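Local coordinates for protein haloacid dehalogenase-like hydrolase (Bacteroides thetaiotaomicron, PDB 1YMQ) that probably acts as a magnesium-dependent sugar-phosphate phosphatase of the haloacid dehalogenase superfamily, at residues A[6-11]-A[209-214]. Residues are numbered along the deposited sequence; the frame is centred on the assembly and turned at random.
Sequences FFDIDG and FGDGGN. With MG (magnesium ion), chain B; SO4 (sulfate ion), chain D.
Phe7 and Phe209 pair as neighbours in the parallel ends of strands 4-7 and 206-210, their CA atoms 5.0 Å apart. Two backbone bonds lace this bridge: Phe209 N donates to Phe6 O at 2.8 Å, and Asp8 N to Phe209 O at 3.2 Å. On one face of the sheet the two side chains run alongside each other and their rings overlap in an offset stack, planes 16° apart, with Phe7 CE2 3.4 Å above the Phe209 ring toward its rim. Flat, wholly apolar rings suit this place, since Ile251 of helix 250-257 packs on both.

Asp8, its CG swung anti to the backbone N (chi1 167°), reaches magnesium with OD1 at 2.2 Å; Asp211 brings OD1 from the other segment, the two carboxylates nearly coplanar. Asp8 OD1 and Asp211 OD1 stand 2.8 Å apart, a closeness of two acceptors that the shared magnesium probably offsets. The carbonyl O of Asp10, two waters and a sulfate oxygen complete six ligands. Gly11 has a positive phi (90°), which glycine adopts easily, and its CA lies 3.6 Å from Asp211 OD2. Asp8 OD2 forms a salt bridge with Lys188 NZ, while Asn214 ND2 donates to sulfate O4 at 3.2 Å. The sulfate, probably from the crystallisation liquor, may mark the phosphate position at the C-terminal strand ends, consistent with the DxDx(T/V) motif of Rossmann-like HAD phosphatases.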
loop_
_atom_site.group_PDB
_atom_site.type_symbol
_atom_site.label_atom_id
_atom_site.label_comp_id
_atom_site.label_asym_id
_atom_site.label_seq_id
_atom_site.Cartn_x
_atom_site.Cartn_y
_atom_site.Cartn_z
ATOM N N PHE A 6 -4.582 11.252 -1.398
ATOM C CA PHE A 6 -4.282 9.877 -1.043
ATOM C C PHE A 6 -2.785 9.654 -1.226
ATOM O O PHE A 6 -2.274 9.763 -2.349
ATOM C CB PHE A 6 -5.068 8.924 -1.970
ATOM C CG PHE A 6 -6.535 9.043 -1.755
ATOM C CD1 PHE A 6 -7.287 9.976 -2.484
ATOM C CD2 PHE A 6 -7.167 8.247 -0.834
ATOM C CE1 PHE A 6 -8.670 10.052 -2.282
ATOM C CE2 PHE A 6 -8.545 8.316 -0.617
ATOM C CZ PHE A 6 -9.306 9.230 -1.362
ATOM N N PHE A 7 -2.130 9.264 -0.138
ATOM C CA PHE A 7 -0.686 9.057 -0.164
ATOM C C PHE A 7 -0.259 7.640 0.121
ATOM O O PHE A 7 -0.611 7.060 1.151
ATOM C CB PHE A 7 0.012 9.928 0.922
ATOM C CG PHE A 7 -0.197 11.377 0.760
ATOM C CD1 PHE A 7 -1.209 12.039 1.440
ATOM C CD2 PHE A 7 0.673 12.126 -0.071
ATOM C CE1 PHE A 7 -1.380 13.445 1.298
ATOM C CE2 PHE A 7 0.533 13.505 -0.228
ATOM C CZ PHE A 7 -0.481 14.177 0.439
ATOM N N ASP A 8 0.573 7.125 -0.760
ATOM C CA ASP A 8 1.220 5.841 -0.522
ATOM C C ASP A 8 2.261 6.168 0.584
ATOM O O ASP A 8 2.669 7.328 0.755
ATOM C CB ASP A 8 1.955 5.424 -1.795
ATOM C CG ASP A 8 2.879 4.310 -1.553
ATOM O OD1 ASP A 8 4.023 4.432 -2.011
ATOM O OD2 ASP A 8 2.440 3.335 -0.876
ATOM N N ILE A 9 2.720 5.170 1.324
ATOM C CA ILE A 9 3.695 5.469 2.383
ATOM C C ILE A 9 5.142 5.385 1.902
ATOM O O ILE A 9 5.814 6.410 1.730
ATOM C CB ILE A 9 3.552 4.480 3.587
ATOM C CG1 ILE A 9 2.182 4.668 4.241
ATOM C CG2 ILE A 9 4.677 4.753 4.663
ATOM C CD1 ILE A 9 1.841 3.636 5.412
ATOM N N ASP A 10 5.599 4.165 1.661
ATOM C CA ASP A 10 6.991 3.910 1.316
ATOM C C ASP A 10 7.445 4.432 -0.041
ATOM O O ASP A 10 7.015 3.957 -1.067
ATOM C CB ASP A 10 7.294 2.408 1.461
ATOM C CG ASP A 10 6.946 1.897 2.841
ATOM O OD1 ASP A 10 7.593 2.328 3.821
ATOM O OD2 ASP A 10 6.000 1.091 2.957
ATOM N N GLY A 11 8.363 5.403 -0.014
ATOM C CA GLY A 11 8.826 5.994 -1.254
ATOM C C GLY A 11 7.969 7.218 -1.660
ATOM O O GLY A 11 8.288 7.885 -2.626
ATOM N N PHE A 209 -0.925 10.139 -4.784
ATOM C CA PHE A 209 0.511 10.279 -4.892
ATOM C C PHE A 209 1.105 8.900 -4.686
ATOM O O PHE A 209 0.770 8.220 -3.722
ATOM C CB PHE A 209 1.104 11.201 -3.821
ATOM C CG PHE A 209 0.497 12.583 -3.757
ATOM C CD1 PHE A 209 -0.796 12.770 -3.244
ATOM C CD2 PHE A 209 1.220 13.680 -4.234
ATOM C CE1 PHE A 209 -1.380 14.043 -3.210
ATOM C CE2 PHE A 209 0.648 14.974 -4.209
ATOM C CZ PHE A 209 -0.627 15.151 -3.709
ATOM N N GLY A 210 2.015 8.515 -5.575
ATOM C CA GLY A 210 2.628 7.196 -5.463
ATOM C C GLY A 210 3.947 7.040 -6.187
ATOM O O GLY A 210 4.283 7.838 -7.068
ATOM N N ASP A 211 4.693 5.979 -5.846
ATOM C CA ASP A 211 5.987 5.722 -6.504
ATOM C C ASP A 211 6.121 4.281 -7.023
ATOM O O ASP A 211 7.110 3.975 -7.623
ATOM C CB ASP A 211 7.146 5.885 -5.499
ATOM C CG ASP A 211 7.183 4.760 -4.509
ATOM O OD1 ASP A 211 6.126 4.434 -3.933
ATOM O OD2 ASP A 211 8.273 4.200 -4.296
ATOM N N GLY A 212 5.123 3.429 -6.787
ATOM C CA GLY A 212 5.265 2.027 -7.136
ATOM C C GLY A 212 4.199 1.404 -8.002
ATOM O O GLY A 212 3.155 1.985 -8.246
ATOM N N GLY A 213 4.495 0.186 -8.476
ATOM C CA GLY A 213 3.564 -0.500 -9.352
ATOM C C GLY A 213 2.162 -0.662 -8.760
ATOM O O GLY A 213 1.188 -0.541 -9.497
ATOM N N ASN A 214 2.059 -0.912 -7.455
ATOM C CA ASN A 214 0.756 -1.077 -6.820
ATOM C C ASN A 214 0.002 0.266 -6.659
ATOM O O ASN A 214 -1.094 0.283 -6.116
ATOM C CB ASN A 214 0.862 -1.820 -5.454
ATOM C CG ASN A 214 1.683 -1.068 -4.414
ATOM O OD1 ASN A 214 2.653 -0.372 -4.747
ATOM N ND2 ASN A 214 1.332 -1.245 -3.146
HETATM MG MG MG B . 5.497 2.857 -2.358
HETATM S S SO4 D . 3.559 1.021 0.249
HETATM O O1 SO4 D . 3.095 2.081 1.172
HETATM O O2 SO4 D . 4.670 1.584 -0.621
HETATM O O3 SO4 D . 4.094 -0.110 1.101
HETATM O O4 SO4 D . 2.498 0.459 -0.663
HETATM O O HOH W 1 7.411 1.816 -3.247
HETATM O O HOH W 2 4.098 1.739 -3.837
#